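Probable TonB-dependent siderophore receptor PiuA (Acinetobacter baumannii, PDB 5FP1) probably takes part in the first step of iron uptake, binding iron-loaded siderophores at the outer membrane for transport into the cell. Local coordinates at residues 642-647 / 664-669; 683-688 / 709-714; 213-218 / 276-281. All coordinates share one frame; numbering follows the deposited sequence.

Interaction 1 (642-647 / 664-669); sequences AGAVYS and VRYDAM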
# COMPACT_ATOMS: atom_id res chain seq x y z
N ALA A 642 -22.71 -7.89 5.58
CA ALA A 642 -22.42 -7.02 6.70
C ALA A 642 -20.93 -7.08 7.02
O ALA A 642 -20.31 -8.15 6.99
CB ALA A 642 -23.22 -7.44 7.92
N GLY A 643 -20.38 -5.92 7.38
CA GLY A 643 -18.97 -5.84 7.76
C GLY A 643 -18.76 -5.00 8.98
O GLY A 643 -19.57 -4.11 9.31
N ALA A 644 -17.68 -5.30 9.68
CA ALA A 644 -17.22 -4.49 10.79
C ALA A 644 -15.70 -4.42 10.69
O ALA A 644 -15.05 -5.43 10.43
CB ALA A 644 -17.62 -5.11 12.12
N VAL A 645 -15.15 -3.22 10.89
CA VAL A 645 -13.70 -2.96 10.95
C VAL A 645 -13.41 -2.27 12.28
O VAL A 645 -14.00 -1.22 12.58
CB VAL A 645 -13.28 -2.04 9.76
CG1 VAL A 645 -11.82 -1.60 9.88
CG2 VAL A 645 -13.47 -2.78 8.44
N TYR A 646 -12.51 -2.85 13.07
CA TYR A 646 -12.11 -2.33 14.34
C TYR A 646 -10.60 -2.10 14.37
O TYR A 646 -9.82 -2.93 13.94
CB TYR A 646 -12.46 -3.31 15.46
CG TYR A 646 -11.64 -3.09 16.71
CD1 TYR A 646 -11.89 -2.01 17.56
CD2 TYR A 646 -10.62 -3.96 17.04
CE1 TYR A 646 -11.12 -1.80 18.69
CE2 TYR A 646 -9.87 -3.77 18.18
CZ TYR A 646 -10.12 -2.71 19.00
OH TYR A 646 -9.33 -2.56 20.11
N SER A 647 -10.20 -0.99 14.96
CA SER A 647 -8.80 -0.75 15.30
C SER A 647 -8.70 -0.12 16.66
O SER A 647 -9.51 0.74 17.02
CB SER A 647 -8.16 0.17 14.27
OG SER A 647 -6.76 0.36 14.57
N VAL A 664 -14.75 1.55 15.58
CA VAL A 664 -15.39 0.50 14.80
C VAL A 664 -16.24 1.14 13.71
O VAL A 664 -16.98 2.09 13.96
CB VAL A 664 -16.32 -0.36 15.67
CG1 VAL A 664 -16.87 -1.51 14.86
CG2 VAL A 664 -15.56 -0.88 16.87
N ARG A 665 -16.12 0.62 12.50
CA ARG A 665 -16.80 1.14 11.33
C ARG A 665 -17.56 -0.01 10.72
O ARG A 665 -16.99 -1.09 10.56
CB ARG A 665 -15.78 1.67 10.32
CG ARG A 665 -16.32 1.91 8.92
CD ARG A 665 -15.42 1.28 7.87
NE ARG A 665 -16.04 1.24 6.53
CZ ARG A 665 -15.84 2.14 5.58
NH1 ARG A 665 -15.00 3.15 5.78
NH2 ARG A 665 -16.43 2.00 4.41
N TYR A 666 -18.83 0.22 10.40
CA TYR A 666 -19.70 -0.81 9.81
C TYR A 666 -20.02 -0.56 8.35
O TYR A 666 -20.08 0.58 7.88
CB TYR A 666 -21.02 -0.87 10.59
CG TYR A 666 -20.81 -1.13 12.06
CD1 TYR A 666 -20.54 -2.40 12.52
CD2 TYR A 666 -20.86 -0.10 12.97
CE1 TYR A 666 -20.33 -2.64 13.87
CE2 TYR A 666 -20.64 -0.32 14.31
CZ TYR A 666 -20.39 -1.60 14.75
OH TYR A 666 -20.17 -1.83 16.08
N ASP A 667 -20.26 -1.65 7.63
CA ASP A 667 -20.68 -1.59 6.25
C ASP A 667 -21.80 -2.58 5.99
O ASP A 667 -21.93 -3.59 6.70
CB ASP A 667 -19.51 -1.88 5.33
CG ASP A 667 -18.39 -0.85 5.48
OD1 ASP A 667 -18.61 0.31 5.07
OD2 ASP A 667 -17.32 -1.18 6.04
N ALA A 668 -22.59 -2.32 4.97
CA ALA A 668 -23.61 -3.27 4.54
C ALA A 668 -23.76 -3.32 3.05
O ALA A 668 -23.41 -2.37 2.33
CB ALA A 668 -24.94 -2.94 5.20
N MET A 669 -24.31 -4.43 2.56
CA MET A 669 -24.51 -4.62 1.16
C MET A 669 -25.79 -5.46 0.89
O MET A 669 -26.14 -6.32 1.67
CB MET A 669 -23.29 -5.34 0.59
CG MET A 669 -23.27 -5.54 -0.91
SD MET A 669 -24.04 -7.09 -1.46
CE MET A 669 -22.87 -8.30 -0.86
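Val645 and Arg665 face each other across the antiparallel strands 642-647 and 664-669, whose axes approach to 4.6 Å. They form a hydrogen-bonded pair: Val645 N donates a hydrogen bond to Arg665 O at 2.8 Å, and Arg665 N donates one to Val645 O, also at 2.8 Å. At the next such pair, two residues along, Gly643 lies opposite Asp667 and has no side chain to compete for room with the acid. The bond from Asp667 N to Gly643 O is longer at 3.1 Å, the donor standing 46° out of the carbonyl plane. On this well-filled face Val645 packs beside the aliphatic part of Arg665. A bend in the arginine chain (chi2 -131°) lays its guanidinium along its own strand, where it grips Asp667 side-on. Arg665 NE reaches the syn lone pair of Asp667 OD2 at 2.8 Å, and Arg665 NH2 meets Asp667 OD1 at 2.8 Å. Tyr692 OH takes a further bond from Arg665 NH1, while Asp667 OD1 also accepts from the backbone N of Asn686. The two strands make a beta hairpin in the wall of the TonB-dependent receptor barrel, and the charged pair belongs to its inner face: Arg65 of the plug lies at long, weak ion-pair range of Asp667. The other face, carrying Ala642, Ala644, Tyr646, Val664, Tyr666 and Ala668, is mostly apolar and more loosely filled. Tyr666, its CG anti to the carbonyl carbon (chi1 -56°), sets its ring obliquely against the methyl of Ala644, with Ala644 CB 4.0 Å from Tyr666 CD1. At the far end Val664 CG2 comes to the edge of the Tyr646 ring, 3.9 Å from Tyr646 CD1. A bound detergent molecule touches Tyr646, consistent with this side being turned toward membrane lipid.

Interaction 2 (683-688 / 709-714); sequences NINNLS and SAVLAV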
# COMPACT_ATOMS: atom_id res chain seq x y z
N ASN A 683 -24.55 -0.68 -1.83
CA ASN A 683 -23.57 -0.67 -0.75
C ASN A 683 -23.78 0.55 0.13
O ASN A 683 -23.92 1.66 -0.36
CB ASN A 683 -22.15 -0.63 -1.34
CG ASN A 683 -21.67 -1.98 -1.82
OD1 ASN A 683 -21.89 -2.36 -2.99
ND2 ASN A 683 -21.00 -2.71 -0.94
N ILE A 684 -23.81 0.33 1.44
CA ILE A 684 -23.83 1.40 2.39
C ILE A 684 -22.53 1.32 3.19
O ILE A 684 -22.25 0.33 3.87
CB ILE A 684 -25.06 1.35 3.31
CG1 ILE A 684 -26.33 1.46 2.45
CG2 ILE A 684 -25.01 2.50 4.31
CD1 ILE A 684 -27.60 1.31 3.26
N ASN A 685 -21.73 2.38 3.08
CA ASN A 685 -20.40 2.41 3.67
C ASN A 685 -20.37 3.31 4.89
O ASN A 685 -20.96 4.39 4.89
CB ASN A 685 -19.42 2.91 2.62
CG ASN A 685 -19.46 2.05 1.37
OD1 ASN A 685 -19.29 0.84 1.44
ND2 ASN A 685 -19.72 2.67 0.24
N ASN A 686 -19.65 2.86 5.92
CA ASN A 686 -19.59 3.59 7.19
C ASN A 686 -21.02 3.91 7.62
O ASN A 686 -21.42 5.06 7.78
CB ASN A 686 -18.74 4.85 7.09
CG ASN A 686 -18.48 5.49 8.44
OD1 ASN A 686 -18.84 4.95 9.48
ND2 ASN A 686 -17.78 6.63 8.42
N LEU A 687 -21.73 2.83 7.85
CA LEU A 687 -23.16 2.78 8.09
C LEU A 687 -23.58 3.60 9.30
O LEU A 687 -24.65 4.18 9.32
CB LEU A 687 -23.48 1.29 8.32
CG LEU A 687 -24.84 0.67 8.29
CD1 LEU A 687 -25.54 0.98 6.98
CD2 LEU A 687 -24.64 -0.83 8.46
N SER A 688 -22.74 3.67 10.32
CA SER A 688 -23.08 4.47 11.49
C SER A 688 -22.58 5.92 11.40
O SER A 688 -22.71 6.66 12.35
CB SER A 688 -22.53 3.83 12.77
OG SER A 688 -21.10 3.84 12.79
N SER A 709 -21.73 6.81 3.24
CA SER A 709 -22.09 6.97 1.84
C SER A 709 -22.94 5.77 1.40
O SER A 709 -22.97 4.76 2.09
CB SER A 709 -20.86 7.07 0.95
OG SER A 709 -20.15 5.84 0.92
N ALA A 710 -23.60 5.91 0.27
CA ALA A 710 -24.31 4.80 -0.35
C ALA A 710 -23.98 4.80 -1.82
O ALA A 710 -23.86 5.85 -2.44
CB ALA A 710 -25.83 4.97 -0.18
N VAL A 711 -23.87 3.61 -2.38
CA VAL A 711 -23.67 3.45 -3.80
C VAL A 711 -24.66 2.43 -4.35
O VAL A 711 -24.86 1.38 -3.75
CB VAL A 711 -22.25 2.95 -4.10
CG1 VAL A 711 -22.08 2.68 -5.58
CG2 VAL A 711 -21.23 3.99 -3.63
N LEU A 712 -25.24 2.74 -5.50
CA LEU A 712 -26.13 1.79 -6.18
C LEU A 712 -25.58 1.50 -7.54
O LEU A 712 -25.31 2.42 -8.32
CB LEU A 712 -27.55 2.37 -6.30
CG LEU A 712 -28.56 1.42 -6.97
CD1 LEU A 712 -28.80 0.24 -6.04
CD2 LEU A 712 -29.86 2.16 -7.26
N ALA A 713 -25.44 0.21 -7.84
CA ALA A 713 -24.85 -0.21 -9.09
C ALA A 713 -25.74 -1.19 -9.85
O ALA A 713 -26.35 -2.07 -9.26
CB ALA A 713 -23.51 -0.87 -8.85
N VAL A 714 -25.73 -1.03 -11.17
CA VAL A 714 -26.19 -2.05 -12.09
C VAL A 714 -24.99 -2.73 -12.71
O VAL A 714 -24.24 -2.08 -13.44
CB VAL A 714 -26.99 -1.46 -13.26
CG1 VAL A 714 -27.50 -2.60 -14.12
CG2 VAL A 714 -28.12 -0.57 -12.75
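Asn685 and Ser709 meet both through their backbones and through their side chains. Asn685 N bonds to Ser709 O at 2.9 Å and Ser709 N to Asn685 O at 3.0 Å, which brings the two side chains out on the same face. There Ser709 OG stands between its own backbone N and carbonyl carbon (chi1 68°), while Asn685 turns its CG beside its backbone N (chi1 -56°). These two torsions bring amide and hydroxyl together, with the amide nitrogen as donor: Asn685 ND2 to Ser709 OG is a long 3.3 Å, but the oxygen lies only 1° out of the amide plane. Asn685 CB closes in on the same hydroxyl, 3.5 Å from Ser709 OG. Asn683, paired with Val711 by two backbone bonds, sends its amide elsewhere, OD1 to Gln681 NE2 and ND2 to the backbone O of Asp54 in the plug. On the opposite face Ile684 meets Ala710 more thinly: Ile684 CG1 is 4.4 Å from Ala710 CB, and Ile684 CG2 sits 3.8 Å from Ser709 O. Beyond Asn685 the chain leaves the strand, and Asn686 ND2 bonds to the backbone oxygens of Glu706 and Lys690 in the long connection. Strand 709-717 also pairs with strand 149-157 on its other edge, the last strand against the first, as in the closed beta-barrel of TonB-dependent receptors wrapped round its plug.

Interaction 3 (213-218 / 276-281); sequences TPTRAT and LEHDLT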
# COMPACT_ATOMS: atom_id res chain seq x y z
N THR A 213 -0.87 -24.04 -24.93
CA THR A 213 0.28 -24.62 -25.60
C THR A 213 1.53 -24.38 -24.77
O THR A 213 1.48 -23.64 -23.79
CB THR A 213 0.53 -24.00 -26.98
OG1 THR A 213 1.22 -22.76 -26.83
CG2 THR A 213 -0.77 -23.82 -27.74
N PRO A 214 2.65 -25.01 -25.17
CA PRO A 214 3.93 -24.93 -24.46
C PRO A 214 4.66 -23.60 -24.59
O PRO A 214 5.65 -23.40 -23.92
CB PRO A 214 4.77 -26.04 -25.13
CG PRO A 214 3.78 -26.98 -25.74
CD PRO A 214 2.65 -26.09 -26.18
N THR A 215 4.20 -22.72 -25.48
CA THR A 215 4.91 -21.49 -25.75
C THR A 215 3.93 -20.33 -25.77
O THR A 215 2.96 -20.34 -26.52
CB THR A 215 5.66 -21.60 -27.07
OG1 THR A 215 6.57 -22.70 -26.98
CG2 THR A 215 6.45 -20.34 -27.35
N ARG A 216 4.13 -19.37 -24.88
CA ARG A 216 3.09 -18.38 -24.60
C ARG A 216 3.70 -16.98 -24.53
O ARG A 216 4.87 -16.81 -24.19
CB ARG A 216 2.36 -18.72 -23.31
CG ARG A 216 1.68 -20.08 -23.33
CD ARG A 216 1.11 -20.50 -21.99
NE ARG A 216 2.13 -20.63 -20.94
CZ ARG A 216 2.87 -21.71 -20.72
NH1 ARG A 216 2.75 -22.79 -21.49
NH2 ARG A 216 3.76 -21.70 -19.74
N ALA A 217 2.90 -15.98 -24.91
CA ALA A 217 3.36 -14.61 -24.85
C ALA A 217 2.17 -13.76 -24.46
O ALA A 217 1.05 -14.01 -24.92
CB ALA A 217 3.94 -14.16 -26.17
N THR A 218 2.40 -12.77 -23.58
CA THR A 218 1.34 -11.87 -23.13
C THR A 218 1.89 -10.44 -23.18
O THR A 218 2.99 -10.18 -22.67
CB THR A 218 0.85 -12.25 -21.73
OG1 THR A 218 0.38 -13.60 -21.73
CG2 THR A 218 -0.31 -11.36 -21.25
N LEU A 276 7.05 -13.63 -21.72
CA LEU A 276 7.27 -14.80 -22.61
C LEU A 276 7.50 -16.03 -21.75
O LEU A 276 8.31 -16.00 -20.80
CB LEU A 276 8.50 -14.58 -23.47
CG LEU A 276 8.50 -13.26 -24.23
CD1 LEU A 276 9.82 -12.99 -24.89
CD2 LEU A 276 7.36 -13.24 -25.23
N GLU A 277 6.81 -17.11 -22.07
CA GLU A 277 6.95 -18.36 -21.33
C GLU A 277 7.20 -19.52 -22.29
O GLU A 277 6.61 -19.58 -23.39
CB GLU A 277 5.67 -18.69 -20.61
CG GLU A 277 5.03 -17.55 -19.84
CD GLU A 277 3.66 -17.97 -19.36
OE1 GLU A 277 3.61 -18.90 -18.52
OE2 GLU A 277 2.66 -17.44 -19.86
N HIS A 278 8.07 -20.44 -21.89
CA HIS A 278 8.28 -21.67 -22.66
C HIS A 278 8.41 -22.85 -21.72
O HIS A 278 9.23 -22.82 -20.80
CB HIS A 278 9.50 -21.59 -23.55
CG HIS A 278 9.70 -22.81 -24.38
ND1 HIS A 278 8.73 -23.30 -25.23
CD2 HIS A 278 10.74 -23.68 -24.47
CE1 HIS A 278 9.16 -24.41 -25.81
NE2 HIS A 278 10.38 -24.66 -25.36
N ASP A 279 7.58 -23.86 -21.93
CA ASP A 279 7.63 -25.10 -21.15
C ASP A 279 8.71 -26.03 -21.71
O ASP A 279 8.53 -26.67 -22.75
CB ASP A 279 6.28 -25.79 -21.16
CG ASP A 279 5.19 -24.97 -20.53
OD1 ASP A 279 5.51 -24.03 -19.76
OD2 ASP A 279 4.01 -25.24 -20.80
N LEU A 280 9.84 -26.08 -21.02
CA LEU A 280 10.95 -26.93 -21.41
C LEU A 280 10.61 -28.39 -21.25
O LEU A 280 11.10 -29.22 -22.02
CB LEU A 280 12.20 -26.62 -20.59
CG LEU A 280 12.73 -25.22 -20.81
CD1 LEU A 280 13.68 -24.83 -19.71
CD2 LEU A 280 13.41 -25.18 -22.16
N THR A 281 9.76 -28.72 -20.28
CA THR A 281 9.16 -30.04 -20.19
C THR A 281 7.79 -29.81 -19.68
O THR A 281 7.43 -28.67 -19.43
CB THR A 281 9.89 -30.95 -19.19
OG1 THR A 281 9.62 -30.50 -17.85
CG2 THR A 281 11.38 -30.93 -19.46
O HOH W 1 2.72 -15.22 -21.50
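Arg216 holds both Glu277 and Asp279 in a salt-bridge network across the antiparallel segments 213-218 and 276-281. Its grip on Asp279 is end-on: Arg216 NH1 reaches Asp279 OD2 at 2.8 Å and Arg216 NH2 reaches Asp279 OD1 at 2.9 Å. Asp279 OD1 is further bonded to Thr285 OG1. The bend at chi3 (-61°) turns the guanidinium across to the acids. Glu277 stands almost upright to it, the two planes 79° apart, and Glu277 OE1 takes the bond from Arg216 NH2 at 3.1 Å; those from NE to this carboxylate are weak. Among the hydrogen bonds to uncharged partners, Arg216 NH1 also donates to Thr213 O at 2.8 Å. Thr215 OG1 and His278 ND1 share a hydrogen bond of 2.8 Å at the edge of the imidazole. One water joins Thr218 OG1 to Glu277 OE2. Backbone bonds pair Arg216 with Glu277, and Asp279 N meets Pro214 O at 2.8 Å. The apolar share is small, Ala217 CB lying 3.7 Å from Leu276 CD2. In-plane acceptors fix the rotation of the guanidinium, and at this end of the barrel wall, where short turns join the strands, its charge is probably more than offset by two carboxylates whose mutual repulsion it would ease.

In the fold
All three contacts are antiparallel strand pairings in the barrel wall. Interactions 1 and 2 are neighbours: strand 659-673 of the first lies next to strand 678-685 of the second, and the two touch through backbone bonds from Leu687 N to Tyr666 O and from Ile684 N to Ala668 O. Interaction 3 joins two other strands, its centre about 44 Å from either. Interaction 2 is partly buried and held mainly by backbone bonds, with one amide-hydroxyl bond between side chains; interactions 1 and 3 are surface contacts overall. Both contain arginine-carboxylate pairs, but in interaction 1 the pair is buried within one strand, whereas in interaction 3 it spans two strands near short turns.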